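Long-range contacts in 35 kDa hemin binding protein (PDB 5Y1A), which probably binds hemin and joins a thioredoxin domain to an immunoglobulin-like beta-sandwich domain in a cargo of the type IX secretion system: residues P177-N188 with K243-P254; L209-D219 with I231-F240. All coordinates share one frame; numbering follows the deposited sequence. Where two conformers were deposited one is given.

Contact 1: P177-N188 with K243-P254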
# COMPACT_ATOMS: atom_id res chain seq x y z
N PRO A 177 5.71 -23.93 -1.64
CA PRO A 177 6.12 -22.64 -2.22
C PRO A 177 5.10 -21.61 -1.85
O PRO A 177 4.00 -21.59 -2.40
CB PRO A 177 6.13 -22.89 -3.73
CG PRO A 177 5.35 -24.10 -3.96
CD PRO A 177 5.18 -24.85 -2.67
N LEU A 178 5.44 -20.80 -0.86
CA LEU A 178 4.51 -19.78 -0.38
C LEU A 178 5.11 -18.44 -0.77
O LEU A 178 6.33 -18.27 -0.74
CB LEU A 178 4.36 -19.85 1.14
CG LEU A 178 3.81 -21.20 1.67
CD1 LEU A 178 3.77 -21.19 3.20
CD2 LEU A 178 2.44 -21.43 1.14
N MET A 179 4.22 -17.51 -1.09
CA MET A 179 4.62 -16.20 -1.59
C MET A 179 4.13 -15.12 -0.62
O MET A 179 3.13 -15.30 0.06
CB MET A 179 3.98 -15.97 -2.96
CG MET A 179 4.17 -17.12 -3.96
SD MET A 179 5.92 -17.53 -4.29
CE MET A 179 6.37 -16.09 -5.18
N LEU A 180 4.85 -14.00 -0.58
CA LEU A 180 4.32 -12.82 0.09
C LEU A 180 4.22 -11.64 -0.89
O LEU A 180 5.18 -11.34 -1.64
CB LEU A 180 5.17 -12.45 1.32
CG LEU A 180 4.51 -11.33 2.11
CD1 LEU A 180 4.16 -11.76 3.49
CD2 LEU A 180 5.39 -10.07 2.09
N THR A 181 3.04 -11.02 -0.91
CA THR A 181 2.83 -9.80 -1.69
C THR A 181 2.46 -8.68 -0.72
O THR A 181 1.70 -8.89 0.23
CB THR A 181 1.73 -10.02 -2.77
OG1 THR A 181 2.23 -10.95 -3.74
CG2 THR A 181 1.39 -8.72 -3.48
N ALA A 182 3.00 -7.49 -0.96
CA ALA A 182 2.60 -6.33 -0.16
C ALA A 182 2.27 -5.16 -1.09
O ALA A 182 2.99 -4.89 -2.09
CB ALA A 182 3.69 -5.94 0.84
N TYR A 183 1.19 -4.47 -0.74
CA TYR A 183 0.73 -3.29 -1.45
C TYR A 183 0.82 -2.05 -0.56
O TYR A 183 0.59 -2.12 0.66
CB TYR A 183 -0.76 -3.42 -1.86
CG TYR A 183 -1.13 -4.56 -2.77
CD1 TYR A 183 -0.22 -5.10 -3.69
CD2 TYR A 183 -2.45 -5.06 -2.76
CE1 TYR A 183 -0.63 -6.15 -4.56
CE2 TYR A 183 -2.85 -6.08 -3.60
CZ TYR A 183 -1.94 -6.63 -4.50
OH TYR A 183 -2.35 -7.67 -5.33
N VAL A 184 1.17 -0.92 -1.18
CA VAL A 184 0.88 0.38 -0.57
C VAL A 184 -0.46 0.87 -1.16
O VAL A 184 -0.61 0.98 -2.38
CB VAL A 184 2.00 1.41 -0.83
CG1 VAL A 184 1.67 2.71 -0.03
CG2 VAL A 184 3.38 0.85 -0.38
N LEU A 185 -1.41 1.15 -0.27
CA LEU A 185 -2.80 1.49 -0.60
C LEU A 185 -3.02 2.94 -0.26
O LEU A 185 -2.62 3.37 0.80
CB LEU A 185 -3.78 0.60 0.19
CG LEU A 185 -3.58 -0.91 -0.05
CD1 LEU A 185 -4.50 -1.73 0.87
CD2 LEU A 185 -3.84 -1.24 -1.52
N LYS A 186 -3.66 3.69 -1.15
CA LYS A 186 -3.92 5.12 -0.95
C LYS A 186 -5.42 5.34 -0.79
O LYS A 186 -6.21 4.92 -1.64
CB LYS A 186 -3.40 5.92 -2.14
CG LYS A 186 -3.53 7.45 -2.01
CD LYS A 186 -2.60 8.00 -0.92
CE LYS A 186 -2.78 9.50 -0.68
NZ LYS A 186 -3.97 9.81 0.16
N ASN A 187 -5.80 6.00 0.32
CA ASN A 187 -7.21 6.35 0.62
C ASN A 187 -7.45 7.81 0.37
O ASN A 187 -6.48 8.58 0.23
CB ASN A 187 -7.56 5.99 2.05
CG ASN A 187 -7.32 4.52 2.35
OD1 ASN A 187 -7.72 3.65 1.56
ND2 ASN A 187 -6.65 4.24 3.46
N ASN A 188 -8.74 8.20 0.34
CA ASN A 188 -9.13 9.59 0.05
C ASN A 188 -8.34 10.19 -1.10
O ASN A 188 -7.77 11.31 -1.00
CB ASN A 188 -8.99 10.45 1.31
CG ASN A 188 -9.93 10.02 2.39
OD1 ASN A 188 -11.06 9.63 2.13
ND2 ASN A 188 -9.46 10.08 3.64
N LYS A 243 -0.11 10.85 3.53
CA LYS A 243 -1.38 10.99 4.24
C LYS A 243 -2.39 9.97 3.70
O LYS A 243 -2.50 9.77 2.49
CB LYS A 243 -1.89 12.42 4.10
CG LYS A 243 -3.21 12.75 4.81
CD LYS A 243 -3.64 14.16 4.43
CE LYS A 243 -5.14 14.35 4.53
NZ LYS A 243 -5.55 15.59 3.78
N ASP A 244 -3.07 9.31 4.64
CA ASP A 244 -4.13 8.30 4.37
C ASP A 244 -3.63 7.12 3.53
O ASP A 244 -4.25 6.79 2.51
CB ASP A 244 -5.32 8.96 3.64
CG ASP A 244 -6.00 10.01 4.47
OD1 ASP A 244 -6.11 9.80 5.68
OD2 ASP A 244 -6.41 11.04 3.89
N THR A 245 -2.51 6.52 3.93
CA THR A 245 -1.97 5.33 3.26
C THR A 245 -1.93 4.16 4.22
O THR A 245 -1.71 4.34 5.43
CB THR A 245 -0.54 5.56 2.68
OG1 THR A 245 0.33 6.07 3.70
CG2 THR A 245 -0.58 6.52 1.52
N ASP A 246 -2.15 2.96 3.68
CA ASP A 246 -2.03 1.69 4.41
C ASP A 246 -0.98 0.81 3.71
O ASP A 246 -0.74 0.98 2.52
CB ASP A 246 -3.37 0.94 4.39
CG ASP A 246 -4.47 1.67 5.16
OD1 ASP A 246 -4.18 2.18 6.26
OD2 ASP A 246 -5.61 1.73 4.66
N VAL A 247 -0.40 -0.14 4.45
CA VAL A 247 0.37 -1.23 3.80
C VAL A 247 -0.34 -2.51 4.15
O VAL A 247 -0.64 -2.79 5.33
CB VAL A 247 1.85 -1.32 4.25
CG1 VAL A 247 2.55 -2.56 3.60
CG2 VAL A 247 2.59 -0.04 3.88
N LEU A 248 -0.65 -3.27 3.10
CA LEU A 248 -1.28 -4.58 3.22
C LEU A 248 -0.24 -5.62 2.81
O LEU A 248 0.41 -5.48 1.75
CB LEU A 248 -2.47 -4.64 2.26
CG LEU A 248 -3.09 -6.03 1.96
CD1 LEU A 248 -3.73 -6.59 3.24
CD2 LEU A 248 -4.13 -5.89 0.90
N ALA A 249 -0.10 -6.68 3.59
CA ALA A 249 0.73 -7.81 3.17
C ALA A 249 -0.08 -9.07 3.27
O ALA A 249 -0.90 -9.24 4.20
CB ALA A 249 1.97 -7.93 4.05
N PHE A 250 0.15 -9.98 2.32
CA PHE A 250 -0.53 -11.28 2.42
C PHE A 250 0.33 -12.45 1.96
O PHE A 250 1.15 -12.31 1.03
CB PHE A 250 -1.90 -11.25 1.73
CG PHE A 250 -1.90 -10.74 0.32
CD1 PHE A 250 -1.73 -11.62 -0.76
CD2 PHE A 250 -2.14 -9.39 0.07
CE1 PHE A 250 -1.77 -11.14 -2.09
CE2 PHE A 250 -2.19 -8.87 -1.26
CZ PHE A 250 -2.00 -9.77 -2.34
N VAL A 251 0.15 -13.58 2.65
CA VAL A 251 0.78 -14.87 2.29
C VAL A 251 -0.18 -15.63 1.37
O VAL A 251 -1.39 -15.71 1.62
CB VAL A 251 1.05 -15.70 3.57
CG1 VAL A 251 1.72 -17.02 3.22
CG2 VAL A 251 1.93 -14.91 4.58
N HIS A 252 0.35 -16.16 0.27
CA HIS A 252 -0.51 -16.78 -0.73
C HIS A 252 0.21 -17.87 -1.48
O HIS A 252 1.44 -17.90 -1.53
CB HIS A 252 -1.04 -15.69 -1.70
CG HIS A 252 0.03 -14.92 -2.43
ND1 HIS A 252 0.49 -15.30 -3.68
CD2 HIS A 252 0.68 -13.77 -2.13
CE1 HIS A 252 1.39 -14.42 -4.10
NE2 HIS A 252 1.53 -13.49 -3.17
N HIS A 253 -0.59 -18.77 -2.07
CA HIS A 253 -0.08 -19.75 -3.01
C HIS A 253 0.32 -19.07 -4.33
O HIS A 253 -0.14 -17.98 -4.65
CB HIS A 253 -1.13 -20.84 -3.23
CG HIS A 253 -1.41 -21.65 -1.99
ND1 HIS A 253 -0.54 -22.61 -1.51
CD2 HIS A 253 -2.46 -21.63 -1.13
CE1 HIS A 253 -1.04 -23.15 -0.41
NE2 HIS A 253 -2.20 -22.57 -0.15
N PRO A 254 1.22 -19.71 -5.09
CA PRO A 254 1.68 -19.09 -6.34
C PRO A 254 0.53 -18.80 -7.31
O PRO A 254 -0.36 -19.63 -7.47
CB PRO A 254 2.64 -20.15 -6.92
CG PRO A 254 3.09 -20.95 -5.70
CD PRO A 254 1.88 -20.99 -4.81
O HOH W 1 1.91 -23.66 -2.51
O HOH W 2 -6.72 0.56 2.37
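T181 and H252 meet through their polar ends: OG1 of T181 lies at the edge of the imidazole, 2.7 Å from H252 NE2, in a short hydrogen bond. The same ring has CB of M179 over one face, 3.5 Å from its centroid and 25° off the normal, a CH-pi contact. Its other nitrogen, ND1, donates to H253 O. Next along, F250 takes CB of T181 over its face and turns its own edge to the face of Y183, a T-shaped pair with centroids 5.4 Å apart and planes at 80°. With chi1 at 52°, CG of F250 sits between the backbone N and the carbonyl carbon, which brings the ring over T181. Outward, Y183 OH bonds E41, while Y183 and L248 also touch T76 of strand 73-79, so this face is turned to the thioredoxin domain.

Strands 179-186 and 245-252, their axes 4.6 Å apart at closest approach, are the central antiparallel neighbours in one sheet of the beta-sandwich, probably the immunoglobulin-like domain; M179-H252, T181-F250, Y183-L248 and L185-D246 are hydrogen-bonded pairs. On the face carrying L180, V184, V247 and V251, CB of A182 is 4.2 Å from CB of A249. At the far end N187 ND2 reaches D246 OD2 at 3.0 Å from above the carboxylate plane, and N187 OD1 accepts from H206 N. The chemistry divides along the pair: aromatic and aliphatic packing in the middle, polar side-chain bonds toward both ends, where bonds at both nitrogens and M179 CB on one face hold the buried imidazole in a fixed rotation.

Contact 2: L209-D219 with I231-F240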
# COMPACT_ATOMS: atom_id res chain seq x y z
N LEU A 209 -1.18 1.53 -5.27
CA LEU A 209 -0.23 2.34 -6.05
C LEU A 209 1.16 1.76 -6.14
O LEU A 209 1.95 2.18 -7.04
CB LEU A 209 -0.11 3.78 -5.51
CG LEU A 209 -1.45 4.53 -5.53
CD1 LEU A 209 -1.17 5.98 -5.05
CD2 LEU A 209 -2.16 4.52 -6.91
N MET A 210 1.49 0.88 -5.19
CA MET A 210 2.78 0.19 -5.20
C MET A 210 2.64 -1.28 -4.83
O MET A 210 1.80 -1.65 -4.01
CB MET A 210 3.81 0.84 -4.24
CG MET A 210 3.98 2.36 -4.39
SD MET A 210 5.18 3.08 -3.17
CE MET A 210 6.70 2.31 -3.70
N ILE A 211 3.51 -2.10 -5.43
CA ILE A 211 3.65 -3.51 -5.07
C ILE A 211 5.12 -3.67 -4.69
O ILE A 211 6.03 -3.39 -5.50
CB ILE A 211 3.27 -4.48 -6.25
CG1 ILE A 211 1.84 -4.16 -6.80
CG2 ILE A 211 3.37 -5.95 -5.79
CD1 ILE A 211 1.75 -3.14 -7.95
N LEU A 212 5.36 -4.13 -3.47
CA LEU A 212 6.70 -4.08 -2.89
C LEU A 212 7.67 -5.18 -3.35
O LEU A 212 8.89 -5.04 -3.16
CB LEU A 212 6.61 -4.05 -1.38
CG LEU A 212 5.84 -2.83 -0.84
CD1 LEU A 212 5.94 -2.79 0.68
CD2 LEU A 212 6.31 -1.48 -1.45
N SER A 213 7.13 -6.25 -3.93
CA SER A 213 7.97 -7.30 -4.55
C SER A 213 8.24 -6.97 -6.01
O SER A 213 7.30 -6.71 -6.77
CB SER A 213 7.25 -8.64 -4.44
OG SER A 213 5.89 -8.50 -4.83
N THR A 214 9.52 -6.96 -6.42
CA THR A 214 9.88 -6.71 -7.82
C THR A 214 8.94 -7.44 -8.79
O THR A 214 8.36 -6.84 -9.71
CB THR A 214 11.34 -7.09 -8.07
OG1 THR A 214 12.18 -6.16 -7.35
CG2 THR A 214 11.66 -7.03 -9.57
N ASP A 215 8.78 -8.74 -8.56
CA ASP A 215 7.76 -9.53 -9.24
C ASP A 215 6.42 -9.20 -8.61
O ASP A 215 6.25 -9.35 -7.39
CB ASP A 215 8.04 -11.03 -9.09
CG ASP A 215 7.26 -11.87 -10.10
OD1 ASP A 215 7.67 -13.03 -10.32
OD2 ASP A 215 6.25 -11.39 -10.69
N VAL A 216 5.47 -8.79 -9.45
CA VAL A 216 4.12 -8.51 -8.94
C VAL A 216 3.41 -9.76 -8.46
O VAL A 216 2.38 -9.64 -7.78
CB VAL A 216 3.22 -7.75 -9.95
CG1 VAL A 216 3.85 -6.41 -10.33
CG2 VAL A 216 2.87 -8.58 -11.19
N LYS A 217 3.96 -10.92 -8.83
CA LYS A 217 3.45 -12.22 -8.40
C LYS A 217 3.94 -12.59 -7.00
O LYS A 217 3.56 -13.64 -6.49
CB LYS A 217 3.82 -13.32 -9.41
CG LYS A 217 3.31 -13.03 -10.83
CD LYS A 217 3.40 -14.29 -11.68
CE LYS A 217 4.86 -14.74 -11.87
NZ LYS A 217 5.68 -13.64 -12.46
N GLY A 218 4.80 -11.76 -6.38
CA GLY A 218 5.21 -11.98 -4.98
C GLY A 218 6.65 -12.40 -4.78
O GLY A 218 7.29 -12.84 -5.71
N ASP A 219 7.17 -12.20 -3.58
CA ASP A 219 8.48 -12.73 -3.20
C ASP A 219 8.30 -14.11 -2.60
O ASP A 219 7.38 -14.32 -1.81
CB ASP A 219 9.10 -11.85 -2.10
CG ASP A 219 9.60 -10.51 -2.63
OD1 ASP A 219 10.32 -10.46 -3.63
OD2 ASP A 219 9.26 -9.51 -2.01
N ILE A 231 10.34 -10.80 6.40
CA ILE A 231 10.71 -10.07 5.18
C ILE A 231 10.71 -8.59 5.55
O ILE A 231 9.76 -8.13 6.17
CB ILE A 231 9.70 -10.32 4.00
CG1 ILE A 231 9.92 -11.73 3.43
CG2 ILE A 231 9.84 -9.23 2.90
CD1 ILE A 231 9.31 -11.99 2.06
N LYS A 232 11.77 -7.86 5.18
CA LYS A 232 11.82 -6.43 5.44
C LYS A 232 11.94 -5.68 4.12
O LYS A 232 12.76 -6.04 3.25
CB LYS A 232 12.98 -6.05 6.39
CG LYS A 232 13.02 -4.54 6.71
CD LYS A 232 14.13 -4.16 7.73
CE LYS A 232 13.93 -2.75 8.26
NZ LYS A 232 15.23 -2.15 8.73
N LYS A 233 11.14 -4.63 3.95
CA LYS A 233 11.23 -3.78 2.76
C LYS A 233 11.55 -2.35 3.18
O LYS A 233 11.14 -1.89 4.24
CB LYS A 233 9.91 -3.78 1.98
CG LYS A 233 9.50 -5.16 1.44
CD LYS A 233 10.32 -5.51 0.20
CE LYS A 233 9.80 -6.84 -0.44
NZ LYS A 233 10.61 -7.11 -1.67
N GLU A 234 12.27 -1.63 2.32
CA GLU A 234 12.59 -0.23 2.55
C GLU A 234 12.39 0.50 1.23
O GLU A 234 13.17 0.30 0.28
CB GLU A 234 14.03 -0.10 3.07
CG GLU A 234 14.52 1.32 3.22
CD GLU A 234 15.98 1.40 3.66
OE1 GLU A 234 16.84 1.76 2.82
OE2 GLU A 234 16.26 1.11 4.84
N PHE A 235 11.35 1.36 1.18
CA PHE A 235 10.84 1.93 -0.08
C PHE A 235 10.49 3.42 0.04
O PHE A 235 9.91 3.85 1.03
CB PHE A 235 9.57 1.16 -0.52
CG PHE A 235 8.48 1.10 0.55
CD1 PHE A 235 7.40 1.98 0.53
CD2 PHE A 235 8.55 0.15 1.59
CE1 PHE A 235 6.41 1.96 1.53
CE2 PHE A 235 7.57 0.11 2.60
CZ PHE A 235 6.49 1.00 2.58
N LYS A 236 10.83 4.18 -1.00
CA LYS A 236 10.38 5.57 -1.16
C LYS A 236 9.00 5.60 -1.82
O LYS A 236 8.80 4.95 -2.85
CB LYS A 236 11.37 6.31 -2.07
CG LYS A 236 10.97 7.72 -2.51
CD LYS A 236 12.11 8.41 -3.30
CE LYS A 236 13.51 7.98 -2.81
NZ LYS A 236 14.66 8.88 -3.17
N LEU A 237 8.05 6.35 -1.26
CA LEU A 237 6.71 6.43 -1.89
C LEU A 237 6.85 6.94 -3.33
O LEU A 237 7.58 7.89 -3.59
CB LEU A 237 5.75 7.32 -1.11
CG LEU A 237 5.41 6.86 0.32
CD1 LEU A 237 4.34 7.77 0.91
CD2 LEU A 237 4.91 5.42 0.35
N ASP A 238 6.17 6.26 -4.26
CA ASP A 238 6.23 6.53 -5.70
C ASP A 238 5.40 7.76 -6.09
O ASP A 238 4.43 7.66 -6.84
CB ASP A 238 5.71 5.30 -6.46
CG ASP A 238 6.76 4.21 -6.69
OD1 ASP A 238 7.97 4.43 -6.39
OD2 ASP A 238 6.38 3.13 -7.23
N GLY A 239 5.75 8.94 -5.58
CA GLY A 239 5.14 10.16 -6.10
C GLY A 239 3.70 10.40 -5.69
O GLY A 239 2.88 10.92 -6.45
N PHE A 240 3.38 9.97 -4.47
CA PHE A 240 2.13 10.34 -3.86
C PHE A 240 2.38 10.64 -2.41
O PHE A 240 3.43 10.23 -1.85
CB PHE A 240 1.06 9.23 -4.02
CG PHE A 240 1.50 7.87 -3.53
CD1 PHE A 240 1.18 7.42 -2.26
CD2 PHE A 240 2.20 7.01 -4.39
CE1 PHE A 240 1.57 6.13 -1.83
CE2 PHE A 240 2.57 5.73 -3.98
CZ PHE A 240 2.27 5.30 -2.71
O HOH W 3 4.35 1.77 -8.28
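M210 lays its side chain across the residues that follow F235, and 102 Å² of it is covered by 231-240. The chain is extended to SD and then bends (chi3 66°), carrying CE toward K236 O and the D238 carboxylate, 3.5 Å from D238 CG. SD accepts a weak hydrogen bond from D238 N at 3.5 Å, the N-H pointing at sulfur with an angle of 152°. Lower on the chain, CG meets the edge of the F240 ring in its plane, and SD stands obliquely beside that ring in a Met-aromatic contact. One face of F240 is taken by L209, whose CD1 lies 3.7 Å from the centroid, 16° off the normal. L209 and M210 can turn to the same side because they form a classic beta bulge opposite V184. Water 3 donates to both L209 O and D238 OD2, joining the bulge to the inverse gamma turn centred on D238.

The two strands involved, 207-220 and 228-235, are outermost in different sheets, and the contact bridges these sheets along one edge of the beta-sandwich, with M210, L209 and F235 buried.

L212 presents both methyls to F235: CD2 stands over the ring face, 4.1 Å from the centroid, and CD1 approaches CE2. F235 also touches A163 of strand 161-169 and V184, so its ring spans the layers.

K233 bends once, at chi2, and then runs extended, bringing NZ between two acceptors. It makes a salt bridge to D219 OD2 at 2.8 Å, on the syn side of the carboxylate, and donates to L212 O at 3.1 Å from above the carbonyl plane. The aspartate probably favours the protonated amine, while I231 CD1 packs on D219 CB at 4.2 Å.

In the fold
Contact 1 pairs neighbouring strands within one sheet, whereas contact 2 joins that sheet to the opposing one; their centres lie about 9 Å apart. Strand 179-186 is the shared element, since it pairs with 245-252 on one edge and with 207-220 on the other. Probable backbone hydrogen bonds make the second junction: L180 N to D219 O and A182 O to L212 N, each 2.8 Å. The turn 215-218 also packs against contact 1, with H252 CE1 3.3 Å from K217 O and T181 OG1 3.4 Å from G218 CA. The thioredoxin-fold part reaches both: T76 of strand 73-79 beside Y183, and R90 of helix 89-102 bonding the carbonyls of I211, S213 and T214.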